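Local coordinates for fiber protein (Duck adenovirus 1, PDB 6ITX) that forms the C-terminal head domain of the viral fiber, which probably binds the host-cell receptor during attachment and entry, at residues E109-C114 with G214-E219; G162-P167 with N176-P181; R207-V212 with T252-A257. All coordinates share one frame; numbering follows the deposited sequence.

Contact 1. Residues E109-C114 with G214-E219; sequences EIFASC and GNFYKE
Ser113 meets the loop 214-219 with both atoms of its side chain. In this beta-sandwich head domain of the adenovirus fiber, strand 110-114 is met here by the long connection between strands 208-210 and 226-235. Ser113 CB lies over the ring of Phe216, 3.6 Å from the ring centroid and 10° off the normal. This is a CH-pi contact close to the centre of one face. The hydroxyl turns to the loop backbone. Ser113 OG donates to Gly214 O over 3.0 Å, reaching the oxygen from above the carbonyl plane. One short side chain thus touches both the ring and the backbone of the loop.

Phe111, two residues back on the same side of the strand, extends the apolar part. The two phenylalanines slide past each other in opposite directions, and Phe111 CE1 comes within 3.8 Å of Phe216 CE2. Phe216 lies at the edge of the Phe111 ring. Phe216 CG sits between its own backbone N and carbonyl carbon (chi1 65°), which swings the ring so that one face meets Ser113 CB. Tyr217 lies by Cys114, one ring face against its backbone carbonyl carbon.

The second shell fixes both sides. The strand pairs with strand 118-131 through Ile110 and Ala112, and Phe111 and Ser113 make backbone bonds to Ser178 and Gly162. Tyr264 OH receives the N-H of Lys218, and the Tyr217 ring also touches Tyr264 and Val266. Tyr217 CB itself approaches Cys114 O to 3.6 Å.

Contact 2. Residues G162-P167 with N176-P181; sequences GLVLCP and NLSGWP
Ser178 OG is gripped by two groups: it accepts the N-H of Val164 and is also hydrogen-bonded to Phe111 O. The bond from Val164 N is 2.8 Å long and nearly straight, at 173°. Ser178 is the third residue of a type I beta turn, Asn176 to Gly179, closed by Gly179 N to Asn176 O at 2.9 Å. The turn packs against strand 160-165 of the head domain, so the buried hydroxyl links strands 160-165 and 110-114.

Trp180 follows the turn and points to the same strand. Its NE1 makes a weak bond to Val164 O, 2.9 Å long but bent. Leu165 CD2 sits obliquely to the indole, 3.6 Å from Trp180 NE1. Trp180 also packs on Met99 and Val126. The strand segment pairs on with strand 262-271 through Leu163 and Leu165.

At the second turn residue, Leu177, CD2 lies 4.1 Å from Val164 CG2. Asn176, the first, lies with its CA against Cys166 CB. The Asn176 amide stays within the loop and braces it. With CG anti to the backbone N (chi1 -156°), the amide reaches forward to Trp180. The Trp180 N-H reaches Asn176 OD1 from above the plane of the Asn176 side-chain amide, and Asn176 ND2 gives a 2.8 Å bond to Trp180 O.

Contact 3. Residues R207-V212 with T252-A257; sequences RVNLAV and TVNTGA
Thr252 lies against Asn209, and its N-H and C=O both bond to the short strand 208-210. This backbone pairing is the tight part of the contact. Thr252 N donates to Val208 O over 2.9 Å, and Thr252 O receives Leu210 N over 2.7 Å. Asn254 N continues the pattern to Leu210 O at 3.2 Å, a longer bond. Asn209 is level with Thr252, and Leu210 with Val253. Thr252 O has a further neighbour in Asn209 CA, a CA-H...O contact of 3.2 Å. Of all the residues in the two segments, Thr252 loses the most surface to the other segment.

Leu210 and Val253 point to the same side and form the buried face, turned to Leu177. Both pack on that leucine, and Leu210 also touches Cys251. Val253 CG1 is anti to the backbone N (chi1 -162°), which brings it near Leu210 O, at 3.6 Å.

Asn209 and Thr252 share the other face, their side chains crossing at a slant. Asn209 is exposed to solvent there, whereas Thr252 is only partly so.

The loose side is the end formed by Val212, Asn254 and Thr255, all exposed. No backbone bond joins the segments beyond that of Asn254 N. The Val212 and Val253 side chains cross at about a right angle, with Val212 CG2 3.9 Å from Val253 CG1. At the opposite end lies Arg207, its guanidinium bonded to Thr204 O and Asn261 OD1. This is a two-bridge parallel pairing in which strand 208-210 forms an edge along the end of strand 241-253, within the mostly antiparallel beta fold of the fiber head.

How the contacts relate
From the N terminus, strand 110-114 opens contact 1, which closes about a hundred residues later at 214-219. Contact 2 is nested inside that loop, closing the short excursion from 162-167 to 176-181. Contact 3 opens at 207-212, before contact 1 has closed, and ends at 252-257, so contacts 1 and 3 cross. Contacts 2 and 3 follow in series. The three touch in space. Strand 110-114 bonds through its backbone to both segments of contact 2. Val164 and Leu177 meet Leu210, and Phe216 packs on Ala211. Together they tie loop 214-219 to strand 110-114, the turn segment 176-181 to strand 160-165, and strand 208-210 to the end of strand 241-253.

Contact 1. Residues E109-C114 with G214-E219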
ATOM      1  N   GLU A 109     -15.974  14.544 -17.952  1.00 50.56           N
ATOM      2  CA  GLU A 109     -16.075  13.870 -19.243  1.00 48.13           C
ATOM      3  C   GLU A 109     -15.464  12.464 -19.228  1.00 49.89           C
ATOM      4  O   GLU A 109     -15.193  11.888 -20.295  1.00 52.06           O
ATOM      5  CB  GLU A 109     -15.423  14.743 -20.319  1.00 48.96           C
ATOM      6  CG  GLU A 109     -16.213  16.014 -20.620  1.00 45.72           C
ATOM      7  CD  GLU A 109     -15.328  17.212 -20.919  1.00 62.17           C
ATOM      8  OE1 GLU A 109     -14.077  17.064 -21.028  1.00 57.00           O
ATOM      9  OE2 GLU A 109     -15.901  18.319 -21.048  1.00 69.56           O
ATOM     10  N   ILE A 110     -15.246  11.901 -18.038  1.00 46.11           N
ATOM     11  CA  ILE A 110     -14.680  10.569 -17.862  1.00 39.02           C
ATOM     12  C   ILE A 110     -15.826   9.630 -17.532  1.00 39.53           C
ATOM     13  O   ILE A 110     -16.678   9.966 -16.700  1.00 39.07           O
ATOM     14  CB  ILE A 110     -13.616  10.579 -16.754  1.00 37.54           C
ATOM     15  CG1 ILE A 110     -12.549  11.620 -17.094  1.00 36.53           C
ATOM     16  CG2 ILE A 110     -13.007   9.210 -16.564  1.00 33.18           C
ATOM     17  CD1 ILE A 110     -11.864  11.354 -18.398  1.00 36.19           C
ATOM     18  N   PHE A 111     -15.877   8.468 -18.198  1.00 40.02           N
ATOM     19  CA  PHE A 111     -17.039   7.585 -18.114  1.00 36.86           C
ATOM     20  C   PHE A 111     -16.824   6.515 -17.055  1.00 37.32           C
ATOM     21  O   PHE A 111     -15.834   5.785 -17.104  1.00 35.72           O
ATOM     22  CB  PHE A 111     -17.324   6.927 -19.461  1.00 38.24           C
ATOM     23  CG  PHE A 111     -18.636   6.170 -19.513  1.00 40.77           C
ATOM     24  CD1 PHE A 111     -18.711   4.842 -19.101  1.00 44.97           C
ATOM     25  CD2 PHE A 111     -19.785   6.771 -20.004  1.00 40.79           C
ATOM     26  CE1 PHE A 111     -19.928   4.137 -19.150  1.00 46.61           C
ATOM     27  CE2 PHE A 111     -21.000   6.074 -20.063  1.00 41.73           C
ATOM     28  CZ  PHE A 111     -21.073   4.763 -19.641  1.00 44.66           C
ATOM     29  N   ALA A 112     -17.767   6.412 -16.119  1.00 34.73           N
ATOM     30  CA  ALA A 112     -17.753   5.394 -15.077  1.00 31.80           C
ATOM     31  C   ALA A 112     -19.001   4.546 -15.205  1.00 37.01           C
ATOM     32  O   ALA A 112     -20.113   5.081 -15.258  1.00 38.86           O
ATOM     33  CB  ALA A 112     -17.712   6.011 -13.672  1.00 31.39           C
ATOM     34  N   SER A 113     -18.823   3.227 -15.238  1.00 39.37           N
ATOM     35  CA  SER A 113     -19.964   2.324 -15.259  1.00 41.67           C
ATOM     36  C   SER A 113     -20.348   1.953 -13.827  1.00 34.24           C
ATOM     37  O   SER A 113     -19.483   1.776 -12.967  1.00 32.71           O
ATOM     38  CB  SER A 113     -19.650   1.082 -16.092  1.00 37.14           C
ATOM     39  OG  SER A 113     -20.763   0.202 -16.124  1.00 41.16           O
ATOM     40  N   CYS A 114     -21.645   1.854 -13.577  1.00 32.18           N
ATOM     41  CA  CYS A 114     -22.202   1.695 -12.244  1.00 36.62           C
ATOM     42  C   CYS A 114     -23.108   0.471 -12.172  1.00 41.10           C
ATOM     43  O   CYS A 114     -23.516  -0.090 -13.195  1.00 38.83           O
ATOM     44  CB  CYS A 114     -22.985   2.962 -11.842  1.00 35.56           C
ATOM     45  SG  CYS A 114     -22.002   4.519 -11.872  1.00 32.22           S
ATOM     46  N   GLY A 214     -22.038   0.123 -22.171  1.00 52.72           N
ATOM     47  CA  GLY A 214     -22.052   0.959 -20.986  1.00 52.83           C
ATOM     48  C   GLY A 214     -22.335   0.248 -19.685  1.00 53.34           C
ATOM     49  O   GLY A 214     -22.332   0.896 -18.635  1.00 54.85           O
ATOM     50  N   ASN A 215     -22.613  -1.050 -19.707  1.00 48.72           N
ATOM     51  CA  ASN A 215     -22.758  -1.804 -18.474  1.00 49.34           C
ATOM     52  C   ASN A 215     -21.544  -2.702 -18.237  1.00 46.50           C
ATOM     53  O   ASN A 215     -21.671  -3.808 -17.714  1.00 52.93           O
ATOM     54  CB  ASN A 215     -24.061  -2.610 -18.471  1.00 48.35           C
ATOM     55  CG  ASN A 215     -24.145  -3.616 -19.616  1.00 58.90           C
ATOM     56  OD1 ASN A 215     -23.374  -3.561 -20.586  1.00 51.60           O
ATOM     57  ND2 ASN A 215     -25.086  -4.552 -19.499  1.00 56.75           N
ATOM     58  N   PHE A 216     -20.368  -2.232 -18.597  1.00 40.93           N
ATOM     59  CA  PHE A 216     -19.196  -3.054 -18.312  1.00 46.67           C
ATOM     60  C   PHE A 216     -18.844  -3.103 -16.832  1.00 45.73           C
ATOM     61  O   PHE A 216     -17.770  -3.610 -16.460  1.00 43.04           O
ATOM     62  CB  PHE A 216     -17.984  -2.552 -19.100  1.00 47.64           C
ATOM     63  CG  PHE A 216     -17.514  -1.173 -18.700  1.00 40.34           C
ATOM     64  CD1 PHE A 216     -16.661  -0.998 -17.626  1.00 40.40           C
ATOM     65  CD2 PHE A 216     -17.900  -0.058 -19.424  1.00 42.48           C
ATOM     66  CE1 PHE A 216     -16.213   0.274 -17.260  1.00 38.12           C
ATOM     67  CE2 PHE A 216     -17.445   1.210 -19.078  1.00 42.91           C
ATOM     68  CZ  PHE A 216     -16.601   1.370 -17.988  1.00 39.99           C
ATOM     69  N   TYR A 217     -19.685  -2.558 -15.968  1.00 42.68           N
ATOM     70  CA  TYR A 217     -19.365  -2.536 -14.556  1.00 43.31           C
ATOM     71  C   TYR A 217     -19.236  -3.964 -14.034  1.00 41.38           C
ATOM     72  O   TYR A 217     -20.085  -4.812 -14.315  1.00 37.75           O
ATOM     73  CB  TYR A 217     -20.451  -1.775 -13.803  1.00 40.39           C
ATOM     74  CG  TYR A 217     -20.317  -1.923 -12.314  1.00 42.30           C
ATOM     75  CD1 TYR A 217     -19.443  -1.112 -11.608  1.00 42.43           C
ATOM     76  CD2 TYR A 217     -21.035  -2.889 -11.609  1.00 37.35           C
ATOM     77  CE1 TYR A 217     -19.293  -1.246 -10.253  1.00 37.82           C
ATOM     78  CE2 TYR A 217     -20.887  -3.023 -10.245  1.00 38.04           C
ATOM     79  CZ  TYR A 217     -20.015  -2.205  -9.580  1.00 36.53           C
ATOM     80  OH  TYR A 217     -19.867  -2.338  -8.235  1.00 33.35           O
ATOM     81  N   LYS A 218     -18.158  -4.226 -13.291  1.00 38.86           N
ATOM     82  CA  LYS A 218     -17.917  -5.506 -12.630  1.00 39.04           C
ATOM     83  C   LYS A 218     -17.753  -5.241 -11.138  1.00 38.44           C
ATOM     84  O   LYS A 218     -16.880  -4.462 -10.747  1.00 34.51           O
ATOM     85  CB  LYS A 218     -16.669  -6.205 -13.193  1.00 36.93           C
ATOM     86  CG  LYS A 218     -16.816  -6.743 -14.632  1.00 39.90           C
ATOM     87  CD  LYS A 218     -17.640  -8.022 -14.704  1.00 37.87           C
ATOM     88  CE  LYS A 218     -17.578  -8.656 -16.092  1.00 43.21           C
ATOM     89  NZ  LYS A 218     -17.744 -10.161 -16.064  1.00 46.76           N
ATOM     90  N   GLU A 219     -18.607  -5.860 -10.317  1.00 41.54           N
ATOM     91  CA  GLU A 219     -18.450  -5.778  -8.870  1.00 37.92           C
ATOM     92  C   GLU A 219     -17.144  -6.461  -8.485  1.00 35.15           C
ATOM     93  O   GLU A 219     -16.691  -7.390  -9.149  1.00 39.46           O
ATOM     94  CB  GLU A 219     -19.654  -6.434  -8.158  1.00 37.75           C
ATOM     95  CG  GLU A 219     -19.892  -5.975  -6.672  1.00 46.49           C
ATOM     96  CD  GLU A 219     -20.246  -4.467  -6.532  1.00 62.54           C
ATOM     97  OE1 GLU A 219     -19.474  -3.729  -5.838  1.00 56.64           O
ATOM     98  OE2 GLU A 219     -21.297  -4.010  -7.099  1.00 54.06           O
TER

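Contact 2. Residues G162-P167 with N176-P181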
ATOM      1  N   GLY A 162     -17.050   1.801 -11.723  1.00 32.79           N
ATOM      2  CA  GLY A 162     -15.905   1.161 -12.357  1.00 32.57           C
ATOM      3  C   GLY A 162     -15.319   2.057 -13.435  1.00 35.83           C
ATOM      4  O   GLY A 162     -16.052   2.720 -14.173  1.00 39.79           O
ATOM      5  N   LEU A 163     -13.998   2.066 -13.521  1.00 35.19           N
ATOM      6  CA  LEU A 163     -13.270   2.867 -14.491  1.00 30.97           C
ATOM      7  C   LEU A 163     -12.239   1.983 -15.156  1.00 32.52           C
ATOM      8  O   LEU A 163     -11.796   0.985 -14.593  1.00 36.02           O
ATOM      9  CB  LEU A 163     -12.532   4.036 -13.842  1.00 32.63           C
ATOM     10  CG  LEU A 163     -13.386   5.042 -13.090  1.00 37.85           C
ATOM     11  CD1 LEU A 163     -12.488   5.813 -12.163  1.00 35.56           C
ATOM     12  CD2 LEU A 163     -14.085   5.971 -14.085  1.00 34.10           C
ATOM     13  N   VAL A 164     -11.827   2.364 -16.347  1.00 31.65           N
ATOM     14  CA  VAL A 164     -10.718   1.692 -16.993  1.00 28.49           C
ATOM     15  C   VAL A 164      -9.643   2.723 -17.246  1.00 30.69           C
ATOM     16  O   VAL A 164      -9.939   3.861 -17.629  1.00 31.34           O
ATOM     17  CB  VAL A 164     -11.146   0.988 -18.300  1.00 35.99           C
ATOM     18  CG1 VAL A 164      -9.976   0.253 -18.925  1.00 30.14           C
ATOM     19  CG2 VAL A 164     -12.317   0.019 -18.025  1.00 38.00           C
ATOM     20  N   LEU A 165      -8.402   2.335 -16.977  1.00 34.50           N
ATOM     21  CA  LEU A 165      -7.226   3.102 -17.356  1.00 35.43           C
ATOM     22  C   LEU A 165      -6.632   2.431 -18.572  1.00 34.72           C
ATOM     23  O   LEU A 165      -6.297   1.247 -18.515  1.00 42.47           O
ATOM     24  CB  LEU A 165      -6.182   3.139 -16.240  1.00 34.76           C
ATOM     25  CG  LEU A 165      -6.615   3.577 -14.853  1.00 37.69           C
ATOM     26  CD1 LEU A 165      -5.383   4.046 -14.093  1.00 42.30           C
ATOM     27  CD2 LEU A 165      -7.709   4.664 -14.914  1.00 31.74           C
ATOM     28  N   CYS A 166      -6.477   3.179 -19.659  1.00 41.56           N
ATOM     29  CA  CYS A 166      -5.876   2.664 -20.886  1.00 42.61           C
ATOM     30  C   CYS A 166      -4.682   3.531 -21.253  1.00 41.26           C
ATOM     31  O   CYS A 166      -4.778   4.399 -22.132  1.00 42.92           O
ATOM     32  CB  CYS A 166      -6.887   2.618 -22.028  1.00 42.70           C
ATOM     33  SG  CYS A 166      -6.284   1.628 -23.399  1.00 51.53           S
ATOM     34  N   PRO A 167      -3.539   3.321 -20.608  1.00 45.08           N
ATOM     35  CA  PRO A 167      -2.347   4.119 -20.954  1.00 44.76           C
ATOM     36  C   PRO A 167      -1.895   3.945 -22.395  1.00 40.27           C
ATOM     37  O   PRO A 167      -1.136   4.783 -22.896  1.00 41.38           O
ATOM     38  CB  PRO A 167      -1.280   3.619 -19.962  1.00 42.29           C
ATOM     39  CG  PRO A 167      -1.799   2.342 -19.418  1.00 38.08           C
ATOM     40  CD  PRO A 167      -3.293   2.362 -19.521  1.00 41.23           C
ATOM     41  N   ASN A 176     -10.131   2.255 -24.438  1.00 39.55           N
ATOM     42  CA  ASN A 176     -10.296   3.443 -23.613  1.00 33.33           C
ATOM     43  C   ASN A 176     -11.757   3.606 -23.222  1.00 38.13           C
ATOM     44  O   ASN A 176     -12.380   4.631 -23.531  1.00 36.34           O
ATOM     45  CB  ASN A 176      -9.789   4.678 -24.349  1.00 35.37           C
ATOM     46  CG  ASN A 176      -9.387   5.780 -23.409  1.00 38.51           C
ATOM     47  OD1 ASN A 176      -9.516   5.638 -22.201  1.00 46.36           O
ATOM     48  ND2 ASN A 176      -8.869   6.877 -23.952  1.00 36.31           N
ATOM     49  N   LEU A 177     -12.305   2.596 -22.532  1.00 34.63           N
ATOM     50  CA  LEU A 177     -13.727   2.597 -22.197  1.00 35.99           C
ATOM     51  C   LEU A 177     -14.137   3.802 -21.367  1.00 35.53           C
ATOM     52  O   LEU A 177     -15.293   4.225 -21.438  1.00 41.71           O
ATOM     53  CB  LEU A 177     -14.101   1.324 -21.449  1.00 40.93           C
ATOM     54  CG  LEU A 177     -14.470   0.082 -22.258  1.00 44.23           C
ATOM     55  CD1 LEU A 177     -13.656  -0.033 -23.530  1.00 46.42           C
ATOM     56  CD2 LEU A 177     -14.286  -1.140 -21.382  1.00 43.13           C
ATOM     57  N   SER A 178     -13.236   4.359 -20.562  1.00 39.97           N
ATOM     58  CA  SER A 178     -13.621   5.500 -19.736  1.00 39.66           C
ATOM     59  C   SER A 178     -13.393   6.825 -20.438  1.00 38.31           C
ATOM     60  O   SER A 178     -13.793   7.866 -19.911  1.00 40.11           O
ATOM     61  CB  SER A 178     -12.868   5.476 -18.402  1.00 37.30           C
ATOM     62  OG  SER A 178     -13.268   4.361 -17.612  1.00 34.71           O
ATOM     63  N   GLY A 179     -12.766   6.801 -21.608  1.00 41.34           N
ATOM     64  CA  GLY A 179     -12.546   7.993 -22.405  1.00 39.25           C
ATOM     65  C   GLY A 179     -11.508   8.947 -21.865  1.00 35.85           C
ATOM     66  O   GLY A 179     -11.696  10.158 -21.954  1.00 41.20           O
ATOM     67  N   TRP A 180     -10.423   8.441 -21.292  1.00 43.44           N
ATOM     68  CA  TRP A 180      -9.387   9.345 -20.812  1.00 40.75           C
ATOM     69  C   TRP A 180      -8.743  10.025 -22.010  1.00 36.45           C
ATOM     70  O   TRP A 180      -8.802   9.508 -23.124  1.00 37.40           O
ATOM     71  CB  TRP A 180      -8.324   8.604 -19.995  1.00 35.92           C
ATOM     72  CG  TRP A 180      -8.811   8.075 -18.654  1.00 32.64           C
ATOM     73  CD1 TRP A 180      -9.371   6.864 -18.424  1.00 38.03           C
ATOM     74  CD2 TRP A 180      -8.769   8.745 -17.376  1.00 34.71           C
ATOM     75  NE1 TRP A 180      -9.690   6.723 -17.088  1.00 41.92           N
ATOM     76  CE2 TRP A 180      -9.331   7.866 -16.426  1.00 37.54           C
ATOM     77  CE3 TRP A 180      -8.318  10.005 -16.948  1.00 39.87           C
ATOM     78  CZ2 TRP A 180      -9.447   8.197 -15.068  1.00 32.86           C
ATOM     79  CZ3 TRP A 180      -8.444  10.342 -15.600  1.00 36.26           C
ATOM     80  CH2 TRP A 180      -9.006   9.438 -14.678  1.00 35.87           C
ATOM     81  N   PRO A 181      -8.186  11.217 -21.829  1.00 45.69           N
ATOM     82  CA  PRO A 181      -7.358  11.804 -22.893  1.00 39.37           C
ATOM     83  C   PRO A 181      -6.121  10.952 -23.121  1.00 35.94           C
ATOM     84  O   PRO A 181      -5.859   9.977 -22.411  1.00 44.74           O
ATOM     85  CB  PRO A 181      -6.997  13.192 -22.351  1.00 35.57           C
ATOM     86  CG  PRO A 181      -8.086  13.500 -21.368  1.00 38.89           C
ATOM     87  CD  PRO A 181      -8.417  12.167 -20.724  1.00 42.49           C
TER

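Contact 3. Residues R207-V212 with T252-A257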
ATOM      1  N   ARG A 207      -7.138 -11.325 -14.898  1.00 32.28           N
ATOM      2  CA  ARG A 207      -7.622 -10.155 -15.608  1.00 33.14           C
ATOM      3  C   ARG A 207      -9.038 -10.430 -16.074  1.00 32.94           C
ATOM      4  O   ARG A 207      -9.345 -11.537 -16.518  1.00 36.06           O
ATOM      5  CB  ARG A 207      -6.731  -9.811 -16.810  1.00 37.84           C
ATOM      6  CG  ARG A 207      -6.530 -11.009 -17.718  1.00 36.56           C
ATOM      7  CD  ARG A 207      -5.828 -10.701 -19.016  1.00 39.82           C
ATOM      8  NE  ARG A 207      -5.612 -11.953 -19.736  1.00 41.77           N
ATOM      9  CZ  ARG A 207      -5.078 -12.069 -20.947  1.00 43.75           C
ATOM     10  NH1 ARG A 207      -4.952 -13.282 -21.469  1.00 51.35           N
ATOM     11  NH2 ARG A 207      -4.676 -10.997 -21.637  1.00 38.84           N
ATOM     12  N   VAL A 208      -9.885  -9.433 -15.984  1.00 33.50           N
ATOM     13  CA  VAL A 208     -11.285  -9.594 -16.342  1.00 34.91           C
ATOM     14  C   VAL A 208     -11.491  -9.138 -17.787  1.00 42.54           C
ATOM     15  O   VAL A 208     -10.878  -8.167 -18.248  1.00 36.92           O
ATOM     16  CB  VAL A 208     -12.169  -8.812 -15.358  1.00 34.36           C
ATOM     17  CG1 VAL A 208     -11.763  -7.340 -15.324  1.00 38.11           C
ATOM     18  CG2 VAL A 208     -13.634  -8.987 -15.677  1.00 38.24           C
ATOM     19  N   ASN A 209     -12.317  -9.883 -18.523  1.00 49.60           N
ATOM     20  CA  ASN A 209     -12.805  -9.463 -19.830  1.00 47.08           C
ATOM     21  C   ASN A 209     -13.985  -8.517 -19.627  1.00 44.81           C
ATOM     22  O   ASN A 209     -14.904  -8.832 -18.864  1.00 48.28           O
ATOM     23  CB  ASN A 209     -13.234 -10.696 -20.632  1.00 45.96           C
ATOM     24  CG  ASN A 209     -13.163 -10.486 -22.136  1.00 60.53           C
ATOM     25  OD1 ASN A 209     -12.693  -9.452 -22.616  1.00 57.21           O
ATOM     26  ND2 ASN A 209     -13.610 -11.489 -22.893  1.00 71.10           N
ATOM     27  N   LEU A 210     -13.969  -7.363 -20.289  1.00 42.36           N
ATOM     28  CA  LEU A 210     -15.026  -6.365 -20.129  1.00 44.39           C
ATOM     29  C   LEU A 210     -15.858  -6.226 -21.397  1.00 45.84           C
ATOM     30  O   LEU A 210     -15.336  -6.292 -22.515  1.00 49.38           O
ATOM     31  CB  LEU A 210     -14.464  -4.987 -19.771  1.00 40.03           C
ATOM     32  CG  LEU A 210     -13.624  -4.849 -18.507  1.00 43.71           C
ATOM     33  CD1 LEU A 210     -13.251  -3.387 -18.340  1.00 40.73           C
ATOM     34  CD2 LEU A 210     -14.340  -5.393 -17.254  1.00 38.19           C
ATOM     35  N   ALA A 211     -17.151  -5.990 -21.213  1.00 50.59           N
ATOM     36  CA  ALA A 211     -18.010  -5.654 -22.336  1.00 52.64           C
ATOM     37  C   ALA A 211     -17.615  -4.292 -22.910  1.00 50.84           C
ATOM     38  O   ALA A 211     -17.063  -3.430 -22.215  1.00 46.90           O
ATOM     39  CB  ALA A 211     -19.480  -5.663 -21.899  1.00 43.61           C
ATOM     40  N   VAL A 212     -17.909  -4.093 -24.200  1.00 56.45           N
ATOM     41  CA  VAL A 212     -17.662  -2.785 -24.823  1.00 58.79           C
ATOM     42  C   VAL A 212     -18.806  -1.792 -24.610  1.00 54.69           C
ATOM     43  O   VAL A 212     -18.648  -0.600 -24.919  1.00 53.79           O
ATOM     44  CB  VAL A 212     -17.364  -2.946 -26.327  1.00 50.27           C
ATOM     45  CG1 VAL A 212     -16.637  -1.735 -26.844  1.00 49.96           C
ATOM     46  CG2 VAL A 212     -16.498  -4.173 -26.536  1.00 61.66           C
ATOM     47  N   THR A 252      -9.133  -6.726 -20.000  1.00 39.50           N
ATOM     48  CA  THR A 252      -9.083  -6.751 -21.450  1.00 44.59           C
ATOM     49  C   THR A 252     -10.489  -6.517 -21.979  1.00 46.89           C
ATOM     50  O   THR A 252     -11.476  -6.963 -21.378  1.00 46.91           O
ATOM     51  CB  THR A 252      -8.516  -8.080 -21.966  1.00 45.07           C
ATOM     52  OG1 THR A 252      -8.045  -7.885 -23.299  1.00 65.87           O
ATOM     53  CG2 THR A 252      -9.569  -9.182 -21.964  1.00 37.35           C
ATOM     54  N   VAL A 253     -10.593  -5.798 -23.084  1.00 50.79           N
ATOM     55  CA  VAL A 253     -11.907  -5.488 -23.635  1.00 53.48           C
ATOM     56  C   VAL A 253     -12.162  -6.374 -24.846  1.00 58.79           C
ATOM     57  O   VAL A 253     -11.275  -6.574 -25.688  1.00 52.81           O
ATOM     58  CB  VAL A 253     -12.030  -3.991 -23.970  1.00 55.23           C
ATOM     59  CG1 VAL A 253     -13.495  -3.602 -24.114  1.00 56.53           C
ATOM     60  CG2 VAL A 253     -11.394  -3.150 -22.868  1.00 53.53           C
ATOM     61  N   ASN A 254     -13.406  -6.861 -24.950  1.00 70.99           N
ATOM     62  CA  ASN A 254     -13.736  -8.027 -25.772  1.00 77.16           C
ATOM     63  C   ASN A 254     -13.192  -7.921 -27.189  1.00 81.12           C
ATOM     64  O   ASN A 254     -12.714  -8.921 -27.746  1.00 82.93           O
ATOM     65  CB  ASN A 254     -15.261  -8.228 -25.802  1.00 73.93           C
ATOM     66  CG  ASN A 254     -15.667  -9.628 -26.267  1.00 86.94           C
ATOM     67  OD1 ASN A 254     -15.174 -10.128 -27.288  1.00 86.58           O
ATOM     68  ND2 ASN A 254     -16.543 -10.276 -25.499  1.00 84.50           N
ATOM     69  N   THR A 255     -13.219  -6.721 -27.776  1.00 74.44           N
ATOM     70  CA  THR A 255     -12.991  -6.555 -29.212  1.00 78.83           C
ATOM     71  C   THR A 255     -11.890  -5.516 -29.481  1.00 80.35           C
ATOM     72  O   THR A 255     -12.089  -4.520 -30.174  1.00 81.36           O
ATOM     73  CB  THR A 255     -14.318  -6.191 -29.867  1.00 78.24           C
ATOM     74  OG1 THR A 255     -15.029  -5.294 -29.002  1.00 76.33           O
ATOM     75  CG2 THR A 255     -15.175  -7.443 -30.100  1.00 72.77           C
ATOM     76  N   GLY A 256     -10.691  -5.774 -28.952  1.00 75.49           N
ATOM     77  CA  GLY A 256      -9.579  -4.858 -29.077  1.00 68.10           C
ATOM     78  C   GLY A 256      -8.704  -5.144 -30.292  1.00 82.73           C
ATOM     79  O   GLY A 256      -8.877  -6.119 -31.025  1.00 78.29           O
ATOM     80  N   ALA A 257      -7.733  -4.245 -30.488  1.00 85.89           N
ATOM     81  CA  ALA A 257      -6.793  -4.317 -31.596  1.00 82.06           C
ATOM     82  C   ALA A 257      -5.405  -4.792 -31.187  1.00 81.39           C
ATOM     83  O   ALA A 257      -4.586  -5.088 -32.066  1.00 80.49           O
ATOM     84  CB  ALA A 257      -6.673  -2.945 -32.283  1.00 73.69           C
TER